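Long-range contacts in dual specificity protein phosphatase 8 (Homo sapiens, PDB 4JMK), which probably removes phosphate from phosphotyrosine, phosphoserine and phosphothreonine residues of proteins and negatively regulates mitogen-activated protein kinases, here seen as its catalytic domain: residues Y31-S36 and E72-A77; D57-K62 and S126-F131. The protein carries 1 engineered substitution. All blocks are in the same frame, centred on the assembly; numbering follows the deposited sequence.

Contact 1 of 2, residues Y31-S36 and E72-A77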
ATOM      1  N   TYR A  31      -1.267  12.929   1.509  1.00 14.42           N
ATOM      2  CA  TYR A  31      -0.413  11.907   2.131  1.00 10.19           C
ATOM      3  C   TYR A  31       0.191  10.986   1.074  1.00 14.48           C
ATOM      4  O   TYR A  31      -0.495  10.601   0.120  1.00 14.59           O
ATOM      5  CB  TYR A  31      -1.240  11.020   3.065  1.00 13.74           C
ATOM      6  CG  TYR A  31      -1.526  11.600   4.430  1.00 17.84           C
ATOM      7  CD1 TYR A  31      -2.448  12.621   4.595  1.00 20.68           C
ATOM      8  CD2 TYR A  31      -0.898  11.093   5.556  1.00 20.14           C
ATOM      9  CE1 TYR A  31      -2.727  13.127   5.848  1.00 28.46           C
ATOM     10  CE2 TYR A  31      -1.167  11.592   6.810  1.00 23.56           C
ATOM     11  CZ  TYR A  31      -2.079  12.607   6.949  1.00 29.28           C
ATOM     12  OH  TYR A  31      -2.348  13.106   8.199  1.00 32.83           O
ATOM     13  N   VAL A  32       1.447  10.603   1.280  1.00 14.65           N
ATOM     14  CA  VAL A  32       2.168   9.726   0.346  1.00 15.69           C
ATOM     15  C   VAL A  32       2.931   8.620   1.069  1.00 16.44           C
ATOM     16  O   VAL A  32       3.746   8.889   1.971  1.00 17.72           O
ATOM     17  CB  VAL A  32       3.179  10.506  -0.517  1.00 11.50           C
ATOM     18  CG1 VAL A  32       4.057   9.519  -1.347  1.00 12.26           C
ATOM     19  CG2 VAL A  32       2.450  11.479  -1.450  1.00 14.67           C
ATOM     20  N   LEU A  33       2.662   7.379   0.667  1.00 16.05           N
ATOM     21  CA  LEU A  33       3.430   6.223   1.116  1.00 16.52           C
ATOM     22  C   LEU A  33       4.247   5.730  -0.071  1.00 20.16           C
ATOM     23  O   LEU A  33       3.697   5.229  -1.051  1.00 15.56           O
ATOM     24  CB  LEU A  33       2.494   5.116   1.624  1.00 14.23           C
ATOM     25  CG  LEU A  33       3.123   3.887   2.276  1.00 19.67           C
ATOM     26  CD1 LEU A  33       4.097   4.273   3.322  1.00 23.80           C
ATOM     27  CD2 LEU A  33       2.025   2.999   2.895  1.00 19.56           C
ATOM     28  N   ASN A  34       5.559   5.895   0.028  1.00 14.83           N
ATOM     29  CA  ASN A  34       6.492   5.665  -1.070  1.00 13.06           C
ATOM     30  C   ASN A  34       7.229   4.365  -0.800  1.00 17.09           C
ATOM     31  O   ASN A  34       8.090   4.306   0.092  1.00 19.99           O
ATOM     32  CB  ASN A  34       7.467   6.844  -1.088  1.00 16.82           C
ATOM     33  CG  ASN A  34       8.523   6.743  -2.170  1.00 23.97           C
ATOM     34  OD1 ASN A  34       8.872   5.658  -2.636  1.00 20.94           O
ATOM     35  ND2 ASN A  34       9.079   7.889  -2.540  1.00 22.84           N
ATOM     36  N   ALA A  35       6.890   3.323  -1.559  1.00 17.07           N
ATOM     37  CA  ALA A  35       7.480   2.003  -1.348  1.00 17.43           C
ATOM     38  C   ALA A  35       8.608   1.799  -2.339  1.00 22.48           C
ATOM     39  O   ALA A  35       8.437   1.118  -3.350  1.00 24.23           O
ATOM     40  CB  ALA A  35       6.424   0.916  -1.517  1.00 19.08           C
ATOM     41  N   SER A  36       9.754   2.416  -2.059  1.00 20.47           N
ATOM     42  CA  SER A  36      10.911   2.350  -2.949  1.00 21.72           C
ATOM     43  C   SER A  36      12.113   2.977  -2.266  1.00 24.39           C
ATOM     44  O   SER A  36      11.956   3.687  -1.271  1.00 18.86           O
ATOM     45  CB  SER A  36      10.638   3.132  -4.229  1.00 27.44           C
ATOM     46  OG  SER A  36      10.860   4.518  -3.998  1.00 24.00           O
ATOM     47  N   GLU A  72      -0.735   1.391   9.558  1.00 17.53           N
ATOM     48  CA  GLU A  72      -0.904   2.475  10.529  1.00 20.62           C
ATOM     49  C   GLU A  72      -0.879   3.864   9.851  1.00 20.06           C
ATOM     50  O   GLU A  72      -1.708   4.733  10.149  1.00 17.16           O
ATOM     51  CB  GLU A  72       0.209   2.368  11.584  1.00 23.27           C
ATOM     52  CG  GLU A  72       0.211   3.453  12.648  1.00 32.10           C
ATOM     53  CD  GLU A  72       1.510   3.478  13.460  1.00 46.80           C
ATOM     54  OE1 GLU A  72       1.478   3.109  14.655  1.00 51.91           O
ATOM     55  OE2 GLU A  72       2.562   3.875  12.908  1.00 43.41           O
ATOM     56  N   PHE A  73       0.068   4.062   8.937  1.00 18.71           N
ATOM     57  CA  PHE A  73       0.173   5.316   8.193  1.00 17.94           C
ATOM     58  C   PHE A  73      -1.099   5.590   7.391  1.00 16.92           C
ATOM     59  O   PHE A  73      -1.624   6.717   7.393  1.00 17.64           O
ATOM     60  CB  PHE A  73       1.390   5.264   7.260  1.00 19.06           C
ATOM     61  CG  PHE A  73       1.630   6.544   6.478  1.00 17.14           C
ATOM     62  CD1 PHE A  73       2.134   7.683   7.108  1.00 20.66           C
ATOM     63  CD2 PHE A  73       1.364   6.597   5.116  1.00 17.98           C
ATOM     64  CE1 PHE A  73       2.362   8.861   6.386  1.00 19.50           C
ATOM     65  CE2 PHE A  73       1.581   7.766   4.384  1.00 16.80           C
ATOM     66  CZ  PHE A  73       2.093   8.907   5.023  1.00 17.38           C
ATOM     67  N   ILE A  74      -1.582   4.573   6.682  1.00 16.45           N
ATOM     68  CA  ILE A  74      -2.800   4.724   5.887  1.00 12.24           C
ATOM     69  C   ILE A  74      -3.975   5.056   6.799  1.00 18.81           C
ATOM     70  O   ILE A  74      -4.802   5.915   6.459  1.00 18.12           O
ATOM     71  CB  ILE A  74      -3.097   3.458   5.038  1.00 15.24           C
ATOM     72  CG1 ILE A  74      -2.023   3.293   3.949  1.00 16.04           C
ATOM     73  CG2 ILE A  74      -4.515   3.517   4.419  1.00 14.07           C
ATOM     74  CD1 ILE A  74      -2.004   1.912   3.317  1.00 15.92           C
ATOM     75  N   ASP A  75      -4.042   4.415   7.965  1.00 14.71           N
ATOM     76  CA  ASP A  75      -5.110   4.745   8.917  1.00 11.14           C
ATOM     77  C   ASP A  75      -4.967   6.140   9.547  1.00 17.21           C
ATOM     78  O   ASP A  75      -5.964   6.744   9.961  1.00 16.79           O
ATOM     79  CB  ASP A  75      -5.234   3.657   9.988  1.00 15.19           C
ATOM     80  CG  ASP A  75      -5.892   2.397   9.448  1.00 19.79           C
ATOM     81  OD1 ASP A  75      -6.778   2.526   8.570  1.00 20.88           O
ATOM     82  OD2 ASP A  75      -5.529   1.288   9.898  1.00 22.55           O
ATOM     83  N   LYS A  76      -3.745   6.665   9.626  1.00 13.56           N
ATOM     84  CA  LYS A  76      -3.593   8.042  10.105  1.00 18.95           C
ATOM     85  C   LYS A  76      -4.266   9.012   9.138  1.00 19.35           C
ATOM     86  O   LYS A  76      -4.922   9.968   9.563  1.00 17.73           O
ATOM     87  CB  LYS A  76      -2.127   8.426  10.278  1.00 21.12           C
ATOM     88  CG  LYS A  76      -1.439   7.763  11.447  1.00 27.00           C
ATOM     89  CD  LYS A  76      -0.027   8.343  11.614  1.00 35.18           C
ATOM     90  CE  LYS A  76       0.789   7.605  12.666  1.00 41.11           C
ATOM     91  NZ  LYS A  76       2.217   8.088  12.698  1.00 34.43           N
ATOM     92  N   ALA A  77      -4.105   8.767   7.839  1.00 21.27           N
ATOM     93  CA  ALA A  77      -4.794   9.559   6.820  1.00 19.81           C
ATOM     94  C   ALA A  77      -6.312   9.420   6.956  1.00 19.99           C
ATOM     95  O   ALA A  77      -7.042  10.418   6.962  1.00 21.96           O
ATOM     96  CB  ALA A  77      -4.332   9.155   5.410  1.00 17.20           C
TER

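Contact 2 of 2, residues D57-K62 and S126-F131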
ATOM      1  N   ASP A  57      12.403  -3.838  -5.765  1.00 26.71           N
ATOM      2  CA  ASP A  57      11.456  -4.819  -6.307  1.00 28.39           C
ATOM      3  C   ASP A  57      12.164  -6.082  -6.796  1.00 35.27           C
ATOM      4  O   ASP A  57      12.538  -6.172  -7.966  1.00 38.29           O
ATOM      5  CB  ASP A  57      10.634  -4.221  -7.456  1.00 30.55           C
ATOM      6  CG  ASP A  57       9.568  -5.176  -7.974  1.00 34.59           C
ATOM      7  OD1 ASP A  57       8.857  -5.793  -7.145  1.00 31.65           O
ATOM      8  OD2 ASP A  57       9.441  -5.314  -9.211  1.00 39.26           O
ATOM      9  N   ASN A  58      12.347  -7.056  -5.908  1.00 25.75           N
ATOM     10  CA  ASN A  58      13.052  -8.277  -6.296  1.00 34.23           C
ATOM     11  C   ASN A  58      12.607  -9.504  -5.521  1.00 32.46           C
ATOM     12  O   ASN A  58      11.726  -9.423  -4.670  1.00 34.52           O
ATOM     13  CB  ASN A  58      14.580  -8.105  -6.214  1.00 36.12           C
ATOM     14  CG  ASN A  58      15.079  -7.912  -4.789  1.00 46.78           C
ATOM     15  OD1 ASN A  58      14.879  -8.765  -3.923  1.00 51.41           O
ATOM     16  ND2 ASN A  58      15.758  -6.795  -4.549  1.00 53.13           N
ATOM     17  N   TYR A  59      13.234 -10.643  -5.810  1.00 34.64           N
ATOM     18  CA  TYR A  59      12.773 -11.909  -5.243  1.00 38.17           C
ATOM     19  C   TYR A  59      13.288 -12.182  -3.826  1.00 36.73           C
ATOM     20  O   TYR A  59      12.850 -13.127  -3.173  1.00 42.42           O
ATOM     21  CB  TYR A  59      13.057 -13.078  -6.201  1.00 50.45           C
ATOM     22  CG  TYR A  59      12.075 -13.153  -7.363  1.00 63.97           C
ATOM     23  CD1 TYR A  59      12.381 -12.593  -8.602  1.00 64.76           C
ATOM     24  CD2 TYR A  59      10.834 -13.774  -7.212  1.00 69.32           C
ATOM     25  CE1 TYR A  59      11.478 -12.656  -9.663  1.00 71.99           C
ATOM     26  CE2 TYR A  59       9.925 -13.840  -8.265  1.00 72.31           C
ATOM     27  CZ  TYR A  59      10.251 -13.281  -9.486  1.00 76.01           C
ATOM     28  OH  TYR A  59       9.346 -13.349 -10.527  1.00 76.41           O
ATOM     29  N   CYS A  60      14.183 -11.331  -3.335  1.00 36.25           N
ATOM     30  CA  CYS A  60      14.753 -11.531  -2.007  1.00 37.42           C
ATOM     31  C   CYS A  60      14.459 -10.389  -1.042  1.00 36.38           C
ATOM     32  O   CYS A  60      14.758 -10.495   0.150  1.00 42.02           O
ATOM     33  CB  CYS A  60      16.265 -11.757  -2.110  1.00 46.66           C
ATOM     34  SG  CYS A  60      16.717 -13.054  -3.270  1.00 60.37           S
ATOM     35  N   GLU A  61      13.882  -9.301  -1.545  1.00 30.45           N
ATOM     36  CA  GLU A  61      13.578  -8.168  -0.688  1.00 32.98           C
ATOM     37  C   GLU A  61      12.479  -8.536   0.299  1.00 35.42           C
ATOM     38  O   GLU A  61      11.615  -9.383   0.043  1.00 29.13           O
ATOM     39  CB  GLU A  61      13.177  -6.941  -1.508  1.00 39.15           C
ATOM     40  CG  GLU A  61      12.899  -5.696  -0.686  1.00 45.11           C
ATOM     41  CD  GLU A  61      14.154  -5.074  -0.102  1.00 47.20           C
ATOM     42  OE1 GLU A  61      14.737  -4.199  -0.770  1.00 42.48           O
ATOM     43  OE2 GLU A  61      14.553  -5.445   1.023  1.00 56.41           O
ATOM     44  N   LYS A  62      12.513  -7.875   1.441  1.00 35.30           N
ATOM     45  CA  LYS A  62      11.671  -8.266   2.539  1.00 28.35           C
ATOM     46  C   LYS A  62      10.712  -7.114   2.939  1.00 34.17           C
ATOM     47  O   LYS A  62      11.143  -6.017   3.337  1.00 27.13           O
ATOM     48  CB  LYS A  62      12.599  -8.747   3.653  1.00 42.42           C
ATOM     49  CG  LYS A  62      12.014  -9.764   4.593  1.00 58.42           C
ATOM     50  CD  LYS A  62      12.470  -9.418   6.008  1.00 69.85           C
ATOM     51  CE  LYS A  62      12.467  -7.897   6.195  1.00 78.14           C
ATOM     52  NZ  LYS A  62      11.234  -7.223   5.659  1.00 82.70           N
ATOM     53  N   SER A 126       0.936  -6.697 -10.836  1.00 20.34           N
ATOM     54  CA  SER A 126       1.571  -7.985 -11.085  1.00 23.84           C
ATOM     55  C   SER A 126       2.672  -8.202 -10.064  1.00 23.33           C
ATOM     56  O   SER A 126       3.850  -8.219 -10.427  1.00 22.30           O
ATOM     57  CB  SER A 126       2.178  -8.003 -12.484  1.00 33.79           C
ATOM     58  OG  SER A 126       2.843  -9.235 -12.724  1.00 51.69           O
ATOM     59  N   PRO A 127       2.298  -8.347  -8.778  1.00 25.29           N
ATOM     60  CA  PRO A 127       3.337  -8.385  -7.740  1.00 24.91           C
ATOM     61  C   PRO A 127       4.224  -9.606  -7.902  1.00 21.64           C
ATOM     62  O   PRO A 127       3.746 -10.700  -8.259  1.00 21.55           O
ATOM     63  CB  PRO A 127       2.534  -8.470  -6.430  1.00 21.15           C
ATOM     64  CG  PRO A 127       1.127  -8.029  -6.790  1.00 23.32           C
ATOM     65  CD  PRO A 127       0.949  -8.516  -8.207  1.00 23.02           C
ATOM     66  N   ASN A 128       5.520  -9.429  -7.683  1.00 16.41           N
ATOM     67  CA  ASN A 128       6.419 -10.559  -7.835  1.00 24.27           C
ATOM     68  C   ASN A 128       6.072 -11.608  -6.777  1.00 21.12           C
ATOM     69  O   ASN A 128       5.461 -11.301  -5.738  1.00 17.19           O
ATOM     70  CB  ASN A 128       7.873 -10.124  -7.764  1.00 29.76           C
ATOM     71  CG  ASN A 128       8.493 -10.405  -6.427  1.00 42.63           C
ATOM     72  OD1 ASN A 128       9.289 -11.331  -6.279  1.00 50.29           O
ATOM     73  ND2 ASN A 128       8.136  -9.610  -5.438  1.00 46.53           N
ATOM     74  N   PHE A 129       6.410 -12.851  -7.067  1.00 15.99           N
ATOM     75  CA  PHE A 129       5.957 -13.965  -6.238  1.00 20.00           C
ATOM     76  C   PHE A 129       6.459 -13.862  -4.803  1.00 17.57           C
ATOM     77  O   PHE A 129       5.780 -14.291  -3.865  1.00 16.29           O
ATOM     78  CB  PHE A 129       6.429 -15.282  -6.846  1.00 19.30           C
ATOM     79  CG  PHE A 129       5.779 -15.604  -8.161  1.00 19.36           C
ATOM     80  CD1 PHE A 129       6.528 -16.109  -9.216  1.00 25.02           C
ATOM     81  CD2 PHE A 129       4.414 -15.429  -8.334  1.00 22.13           C
ATOM     82  CE1 PHE A 129       5.928 -16.422 -10.428  1.00 29.34           C
ATOM     83  CE2 PHE A 129       3.812 -15.737  -9.539  1.00 27.67           C
ATOM     84  CZ  PHE A 129       4.568 -16.232 -10.589  1.00 24.81           C
ATOM     85  N   ASN A 130       7.667 -13.337  -4.641  1.00 17.95           N
ATOM     86  CA  ASN A 130       8.242 -13.152  -3.314  1.00 18.57           C
ATOM     87  C   ASN A 130       7.323 -12.288  -2.429  1.00 16.52           C
ATOM     88  O   ASN A 130       7.053 -12.631  -1.273  1.00 17.92           O
ATOM     89  CB  ASN A 130       9.653 -12.559  -3.449  1.00 23.32           C
ATOM     90  CG  ASN A 130      10.226 -12.069  -2.128  1.00 33.17           C
ATOM     91  OD1 ASN A 130      10.253 -12.804  -1.138  1.00 32.58           O
ATOM     92  ND2 ASN A 130      10.686 -10.817  -2.107  1.00 31.65           N
ATOM     93  N   PHE A 131       6.824 -11.177  -2.970  1.00 16.36           N
ATOM     94  CA  PHE A 131       5.905 -10.318  -2.209  1.00 14.57           C
ATOM     95  C   PHE A 131       4.559 -10.977  -1.963  1.00 17.69           C
ATOM     96  O   PHE A 131       3.987 -10.867  -0.868  1.00 14.02           O
ATOM     97  CB  PHE A 131       5.713  -8.959  -2.906  1.00 17.34           C
ATOM     98  CG  PHE A 131       6.963  -8.131  -2.955  1.00 20.59           C
ATOM     99  CD1 PHE A 131       7.140  -7.176  -3.946  1.00 24.34           C
ATOM    100  CD2 PHE A 131       7.974  -8.322  -2.012  1.00 26.87           C
ATOM    101  CE1 PHE A 131       8.311  -6.422  -4.000  1.00 28.78           C
ATOM    102  CE2 PHE A 131       9.146  -7.564  -2.055  1.00 27.44           C
ATOM    103  CZ  PHE A 131       9.312  -6.616  -3.051  1.00 25.01           C
TER

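Contact 1 of 2, residues Y31-S36 and E72-A77
Tyr31 lies with one ring face over Ala77: the methyl CB of Ala77 stands 3.9 Å from the centroid of the Tyr31 ring, almost straight over its centre, a CH-pi contact. The same ring turns an edge to Phe73, making an offset edge-to-face pair with centroids 5.7 Å apart and planes at 60°. The two rings come nearest at Tyr31 CD2 and Phe73 CZ, 3.7 Å apart. Val32 points its side chain away from the helix and contributes its backbone, with Val32 O 3.4 Å from Phe73 CE2. At Leu33 the side chain turns back to the helix and slides past Phe73 in the opposite direction, Leu33 CB meeting Phe73 CE2 at 3.9 Å. A trans chi1 of -177° extends Phe73 to the strand and places its ring between Tyr31 and Leu33. The Leu33 side chain crosses that of Ile74 at about a right angle, with Leu33 CD2 4.2 Å from Ile74 CG1. The packing is apolar and almost wholly buried. Segments 31-34 and 72-77 run nearly antiparallel (169° between their axes), the helix lying on one side of the sheet. Strands 83-87 and 50-52 flank strand 29-34, Val32 touches strand 83-87, and Ile98 and Tyr102 of helix 94-107 adjoin Leu33 and Ile74.

Contact 2 of 2, residues D57-K62 and S126-F131
Asn130 keeps its CG anti to the backbone N (chi1 168°), and this carries the side-chain amide into the turn of Asn58 to Glu61. From Asn130 ND2 to Glu61 O the bond is short and fairly straight, 2.7 Å at 165°, lies in both the amide and the carbonyl planes, and uses a lone pair of that oxygen. A second bond, Asn130 ND2 to Asn58 O, is longer, 3.1 Å, with the acceptor tilted out of the amide plane. The two fix the rotation of the amide, while Gln134 NE2 hydrogen-bonds to both Asn130 OD1 and Glu61 O. Tyr59 swings its ring out beside its own N (chi1 -77°) and over Asn128, whose OD1 stands 3.0 Å above the Tyr59 ring plane, toward the rim, amide and ring nearly perpendicular. That oxygen also accepts a weak capping bond from Asn130 N. Asn128 ND2 lies 3.0 Å above one face of the Phe131 ring, toward its rim, so the amide sits between two rings. Phe131 CE1 approaches Asp57 OD1 to 3.3 Å, an oxygen that is also hydrogen-bonded to Ser93 OG. Here an Asx turn, Asn58 OD1 accepting from Cys60 N at 2.7 Å, is pinned to the first turn of helix 129-148, just after its N-cap Asn128, beside the phosphatase active site: Asp57 lies near a bound sulfate and about 7 Å, side chain to side chain, from Ser88, the engineered residue at the predicted phosphocysteine position.

Overall arrangement
From the N terminus the chain first enters contact 1 on strand 29-34, runs through strand 50-52, and passes the loop 57-62 of contact 2 before helix 67-79 returns to close contact 1. It continues through strand 83-87 and helices 94-107 and 111-121 until 126-131 closes contact 2. The two loops therefore cross, since 57-62 falls within the span of contact 1 and 126-131 beyond it. Contact 1 fastens a helix to the central sheet; contact 2 joins a surface loop to the start of the last long helix. Their centres are 20 Å apart, on opposite sides of the chain's centre, and they do not touch.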